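Local structure of alpha-fucosidase GH29 (Fusarium graminearum, 4PSR) at residues E12-H17 and Y255-G260; S228-G233 and Q247-F252. The protein probably hydrolyses alpha-linked L-fucose from the carbohydrate chains of glycoproteins, as a family 29 glycoside hydrolase built on a TIM barrel. One frame throughout, in Å; residues are numbered along the deposited sequence. Where two conformers were deposited one is given.

Contact 1 of 2, residues E12-H17 and Y255-G260. With NA (sodium ion), chain J.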
# COMPACT_ATOMS: atom_id res chain seq x y z
N GLU A 12 -4.48 -14.19 20.48
CA GLU A 12 -3.55 -15.28 20.38
C GLU A 12 -3.96 -16.26 19.27
O GLU A 12 -3.12 -16.78 18.54
CB GLU A 12 -3.40 -15.93 21.77
CG GLU A 12 -4.75 -16.31 22.46
CD GLU A 12 -5.42 -15.21 23.35
OE1 GLU A 12 -5.16 -13.96 23.24
OE2 GLU A 12 -6.27 -15.62 24.17
N SER A 13 -5.27 -16.47 19.09
CA SER A 13 -5.76 -17.35 18.02
C SER A 13 -5.56 -16.71 16.62
O SER A 13 -5.02 -17.34 15.71
CB SER A 13 -7.25 -17.63 18.22
OG SER A 13 -7.74 -18.48 17.19
N THR A 14 -5.98 -15.46 16.50
CA THR A 14 -5.92 -14.77 15.21
C THR A 14 -4.47 -14.46 14.80
O THR A 14 -4.20 -14.35 13.61
CB THR A 14 -6.80 -13.51 15.18
OG1 THR A 14 -6.43 -12.60 16.21
CG2 THR A 14 -8.29 -13.86 15.32
N ASP A 15 -3.54 -14.37 15.76
CA ASP A 15 -2.12 -14.13 15.46
C ASP A 15 -1.59 -15.20 14.52
O ASP A 15 -0.64 -14.96 13.75
CB ASP A 15 -1.25 -14.18 16.74
CG ASP A 15 -1.29 -12.89 17.58
OD1 ASP A 15 -1.75 -11.81 17.14
OD2 ASP A 15 -0.83 -12.96 18.74
N LYS A 16 -2.15 -16.41 14.59
CA LYS A 16 -1.62 -17.50 13.78
C LYS A 16 -1.92 -17.38 12.27
O LYS A 16 -1.35 -18.09 11.46
CB LYS A 16 -2.11 -18.84 14.32
CG LYS A 16 -1.64 -19.09 15.76
CD LYS A 16 -1.89 -20.52 16.22
CE LYS A 16 -0.88 -21.50 15.62
NZ LYS A 16 0.53 -21.21 16.03
N HIS A 17 -2.84 -16.49 11.91
CA HIS A 17 -3.11 -16.23 10.50
C HIS A 17 -1.87 -15.64 9.84
O HIS A 17 -1.22 -14.77 10.40
CB HIS A 17 -4.28 -15.27 10.37
CG HIS A 17 -4.60 -14.91 8.95
ND1 HIS A 17 -4.28 -13.69 8.39
CD2 HIS A 17 -5.21 -15.64 7.99
CE1 HIS A 17 -4.68 -13.69 7.13
NE2 HIS A 17 -5.24 -14.86 6.86
N TYR A 255 -13.89 -14.22 12.02
CA TYR A 255 -14.87 -14.54 10.99
C TYR A 255 -14.26 -14.58 9.59
O TYR A 255 -14.42 -15.54 8.85
CB TYR A 255 -16.05 -13.59 11.04
CG TYR A 255 -17.24 -14.01 10.22
CD1 TYR A 255 -18.29 -14.70 10.81
CD2 TYR A 255 -17.34 -13.71 8.87
CE1 TYR A 255 -19.39 -15.09 10.08
CE2 TYR A 255 -18.45 -14.08 8.14
CZ TYR A 255 -19.48 -14.78 8.76
OH TYR A 255 -20.60 -15.17 8.06
N TYR A 256 -13.50 -13.54 9.27
CA TYR A 256 -12.87 -13.46 7.96
C TYR A 256 -11.82 -14.55 7.78
O TYR A 256 -11.79 -15.20 6.73
CB TYR A 256 -12.25 -12.08 7.79
CG TYR A 256 -11.68 -11.80 6.40
CD1 TYR A 256 -12.29 -12.29 5.25
CD2 TYR A 256 -10.54 -11.02 6.24
CE1 TYR A 256 -11.80 -11.98 3.97
CE2 TYR A 256 -10.03 -10.72 4.98
CZ TYR A 256 -10.66 -11.20 3.86
OH TYR A 256 -10.14 -10.87 2.62
N PHE A 257 -10.95 -14.77 8.77
CA PHE A 257 -9.91 -15.79 8.63
C PHE A 257 -10.53 -17.20 8.55
O PHE A 257 -10.05 -18.06 7.82
CB PHE A 257 -8.88 -15.69 9.78
CG PHE A 257 -8.13 -14.38 9.83
CD1 PHE A 257 -8.08 -13.52 8.74
CD2 PHE A 257 -7.46 -14.02 10.99
CE1 PHE A 257 -7.38 -12.33 8.83
CE2 PHE A 257 -6.78 -12.81 11.09
CZ PHE A 257 -6.71 -11.98 9.99
N ASN A 258 -11.65 -17.42 9.25
CA ASN A 258 -12.35 -18.70 9.12
C ASN A 258 -12.99 -18.86 7.74
O ASN A 258 -12.95 -19.94 7.16
CB ASN A 258 -13.42 -18.87 10.20
CG ASN A 258 -12.82 -19.23 11.54
OD1 ASN A 258 -11.79 -19.90 11.60
ND2 ASN A 258 -13.48 -18.82 12.61
N ARG A 259 -13.58 -17.80 7.22
CA ARG A 259 -14.15 -17.88 5.88
C ARG A 259 -13.06 -18.16 4.85
O ARG A 259 -13.27 -18.93 3.93
CB ARG A 259 -14.92 -16.61 5.51
CG ARG A 259 -16.25 -16.44 6.22
CD ARG A 259 -17.15 -17.63 6.07
NE ARG A 259 -18.55 -17.27 6.29
CZ ARG A 259 -19.51 -18.12 6.63
NH1 ARG A 259 -19.24 -19.42 6.80
NH2 ARG A 259 -20.75 -17.68 6.81
N GLY A 260 -11.88 -17.56 5.01
CA GLY A 260 -10.79 -17.82 4.09
C GLY A 260 -10.46 -19.29 4.02
O GLY A 260 -10.27 -19.85 2.93
NA NA J . 0.72 -14.55 11.79
O HOH W 1 1.25 -16.82 11.29
O HOH W 2 2.05 -13.73 9.85
O HOH W 3 2.60 -14.44 13.37

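Contact 2 of 2, residues S228-G233 and Q247-F252. With MAN (alpha-D-mannopyranose), chain D.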
# COMPACT_ATOMS: atom_id res chain seq x y z
N SER A 228 -9.34 4.58 13.05
CA SER A 228 -10.38 4.59 14.11
C SER A 228 -10.79 3.17 14.50
O SER A 228 -11.87 2.97 15.07
CB SER A 228 -11.59 5.46 13.75
OG SER A 228 -12.36 5.69 14.93
N LEU A 229 -9.92 2.19 14.25
CA LEU A 229 -10.08 0.87 14.82
C LEU A 229 -9.67 0.90 16.32
O LEU A 229 -10.40 0.39 17.19
CB LEU A 229 -9.28 -0.20 14.04
CG LEU A 229 -9.64 -0.33 12.54
CD1 LEU A 229 -8.81 -1.42 11.95
CD2 LEU A 229 -11.12 -0.60 12.33
N ASP A 230 -8.50 1.49 16.58
CA ASP A 230 -8.07 1.86 17.96
C ASP A 230 -6.96 2.87 17.78
O ASP A 230 -5.76 2.52 17.89
CB ASP A 230 -7.62 0.64 18.78
CG ASP A 230 -7.29 0.98 20.24
OD1 ASP A 230 -7.63 2.12 20.65
OD2 ASP A 230 -6.71 0.08 20.92
N SER A 231 -7.34 4.09 17.45
CA SER A 231 -6.37 5.15 17.20
C SER A 231 -6.76 6.39 17.98
O SER A 231 -7.14 7.42 17.43
CB SER A 231 -6.20 5.38 15.70
OG SER A 231 -7.43 5.60 15.07
N PRO A 232 -6.64 6.29 19.32
CA PRO A 232 -6.94 7.43 20.18
C PRO A 232 -6.11 8.65 19.80
O PRO A 232 -4.92 8.53 19.48
CB PRO A 232 -6.60 6.91 21.59
CG PRO A 232 -5.61 5.84 21.38
CD PRO A 232 -6.00 5.19 20.04
N GLY A 233 -6.79 9.78 19.74
CA GLY A 233 -6.19 11.05 19.38
C GLY A 233 -6.24 11.40 17.91
O GLY A 233 -5.83 12.49 17.53
N GLN A 247 -13.87 -6.48 21.17
CA GLN A 247 -14.53 -7.74 20.93
C GLN A 247 -14.98 -7.84 19.47
O GLN A 247 -14.84 -8.88 18.82
CB GLN A 247 -15.72 -7.92 21.89
CG GLN A 247 -16.47 -9.20 21.71
CD GLN A 247 -17.38 -9.55 22.89
OE1 GLN A 247 -17.63 -8.72 23.77
NE2 GLN A 247 -17.88 -10.77 22.91
N LYS A 248 -15.53 -6.75 18.96
CA LYS A 248 -16.04 -6.71 17.59
C LYS A 248 -14.89 -6.79 16.57
O LYS A 248 -15.01 -7.47 15.53
CB LYS A 248 -16.94 -5.51 17.36
CG LYS A 248 -18.29 -5.60 18.14
CD LYS A 248 -19.11 -6.73 17.62
CE LYS A 248 -20.37 -6.94 18.40
NZ LYS A 248 -20.17 -7.97 19.41
N ARG A 249 -13.77 -6.14 16.86
CA ARG A 249 -12.58 -6.30 16.02
C ARG A 249 -12.12 -7.74 15.96
O ARG A 249 -11.85 -8.27 14.88
CB ARG A 249 -11.47 -5.39 16.53
CG ARG A 249 -11.70 -3.94 16.19
CD ARG A 249 -10.59 -3.07 16.71
NE ARG A 249 -10.74 -2.64 18.10
CZ ARG A 249 -9.80 -2.71 19.03
NH1 ARG A 249 -8.65 -3.33 18.85
NH2 ARG A 249 -10.05 -2.18 20.23
N LEU A 250 -12.07 -8.40 17.10
CA LEU A 250 -11.63 -9.77 17.17
C LEU A 250 -12.63 -10.71 16.48
O LEU A 250 -12.21 -11.69 15.86
CB LEU A 250 -11.44 -10.21 18.64
CG LEU A 250 -10.18 -9.64 19.27
CD1 LEU A 250 -10.22 -9.89 20.78
CD2 LEU A 250 -8.96 -10.32 18.66
N GLU A 251 -13.92 -10.40 16.58
CA GLU A 251 -14.93 -11.23 15.92
C GLU A 251 -14.81 -11.10 14.39
O GLU A 251 -14.97 -12.08 13.67
CB GLU A 251 -16.32 -10.84 16.42
CG GLU A 251 -16.60 -11.38 17.84
CD GLU A 251 -17.81 -10.78 18.52
OE1 GLU A 251 -18.48 -9.92 17.94
OE2 GLU A 251 -18.08 -11.18 19.68
N PHE A 252 -14.53 -9.88 13.91
CA PHE A 252 -14.24 -9.69 12.48
C PHE A 252 -13.05 -10.52 12.01
O PHE A 252 -13.15 -11.25 11.00
CB PHE A 252 -13.97 -8.22 12.15
CG PHE A 252 -13.33 -8.06 10.80
CD1 PHE A 252 -14.04 -8.31 9.62
CD2 PHE A 252 -11.98 -7.73 10.70
CE1 PHE A 252 -13.41 -8.21 8.37
CE2 PHE A 252 -11.35 -7.62 9.47
CZ PHE A 252 -12.06 -7.86 8.30
C1 MAN D . -6.72 1.51 26.80
C2 MAN D . -7.27 0.54 25.78
C3 MAN D . -6.80 0.92 24.38
C4 MAN D . -7.01 2.39 24.07
C5 MAN D . -6.52 3.28 25.22
C6 MAN D . -6.90 4.77 25.08
O2 MAN D . -8.69 0.61 25.73
O3 MAN D . -7.45 0.12 23.42
O4 MAN D . -6.26 2.72 22.91
O5 MAN D . -7.09 2.81 26.46
O6 MAN D . -8.29 4.87 24.77
O HOH W 4 -6.32 -2.42 20.35

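Contact 1 of 2, residues E12-H17 and Y255-G260
The imidazole of H17 lies flat on the phenyl ring of F257, the two planes only 7° apart and the ring centroids 3.6 Å from each other. This is a face-to-face stack rather than a T-shaped one. H17 CG sits above the middle of the phenyl ring, while F257 CE1 lies under the imidazole nearer its rim, where H17 ND1 comes within 3.4 Å of F257 CZ. The CB of H17 covers the same phenyl face, 3.8 Å from the F257 ring centroid, and so adds a CH-pi contact. Seen as whole side chains the two cross at about a right angle. H17 reaches this place with CG anti to its backbone N (chi1 178°), its CB already pointing toward the helix. T14 adds a lighter touch, its CB 4.1 Å from F257 CE2, and its OG1 is hydrogen-bonded to T10 O.

Histidine suits the site because it is flat enough to stack yet polar at its edge: ND1 donates to the carbonyl of S282, which fixes the ring's rotation. Phenylalanine, buried and apolar, offers it a flat face. A type I beta turn from T14 to H17, closed by H17 N to T14 O at 3.1 Å, presents the residue. The same bend directs the carbonyls of D15 and H17 onto a sodium ion, each O 2.4 Å from the metal; T281 O and three waters complete its shell. The contact thus fastens the T14-H17 turn, which continues from helix 11-14, to helix 246-263, whose Y255, Y256 and R259 pack against helix 200-218.

Contact 2 of 2, residues S228-G233 and Q247-F252
The guanidinium of R249 presents one face to the loop, with L229 O and D230 CB lying over it. L229 O is 3.2 Å from R249 NE, but the angle is too poor for a hydrogen bond. D230 CB stands 4.0 Å from R249 NH2, so backbone and methylene cover the arginine, and no N-H points at the carboxylate. The opposite charges still lie near each other, D230 OD2 being 4.1 Å from R249 NH2 and well out of the guanidinium plane. Water 4 joins them, donating to D230 OD2 and accepting from R249 NH1 at 2.9 Å.

Aspartate suits its place because both carboxylate oxygens accept from a glycan mannose, OD1 from its O4 (2.7 Å) and OD2 from its O3 (2.6 Å). P232 CG lies beside the same O4.

Further out, R249 turns sharply at chi3 (-86°); arginine is long enough, and has donors enough, to tie two backbone carbonyls to one helix, NE hydrogen-bonding V244 O and NH1 G277 O. The carboxylate of D275 receives the backbone N-H groups of both L229 and D230, holding the loop in place. L229, a buried apolar residue of the loop, packs on W207 of helix 200-218 and Y271 of strand 268-272. The contact therefore folds the beta-alpha loop after the fourth TIM-barrel strand, 222-225, back onto helix 246-263, with W11 of helix 11-14 also touching R249.

Both contacts use helix 246-263, with their centres 16 Å apart. Along the chain the order is 12-17, 228-233, 247-252 and 255-260: contact 2 is a local closure between the loop after barrel strand 222-225 and the helix that loop leads into, whereas contact 1 brings in the N-terminal region from more than 200 residues away. They touch directly where T14 OG1 of contact 1 meets L250 CD2 of contact 2 at 4.2 Å. One helix of the TIM barrel thus carries the loop near its start, with helix 11-14 beside it, and meets H17 further along at F257. That loop follows D226 and F227, neighbours of the bound L-fucose, so contact 2 adjoins that site in sequence.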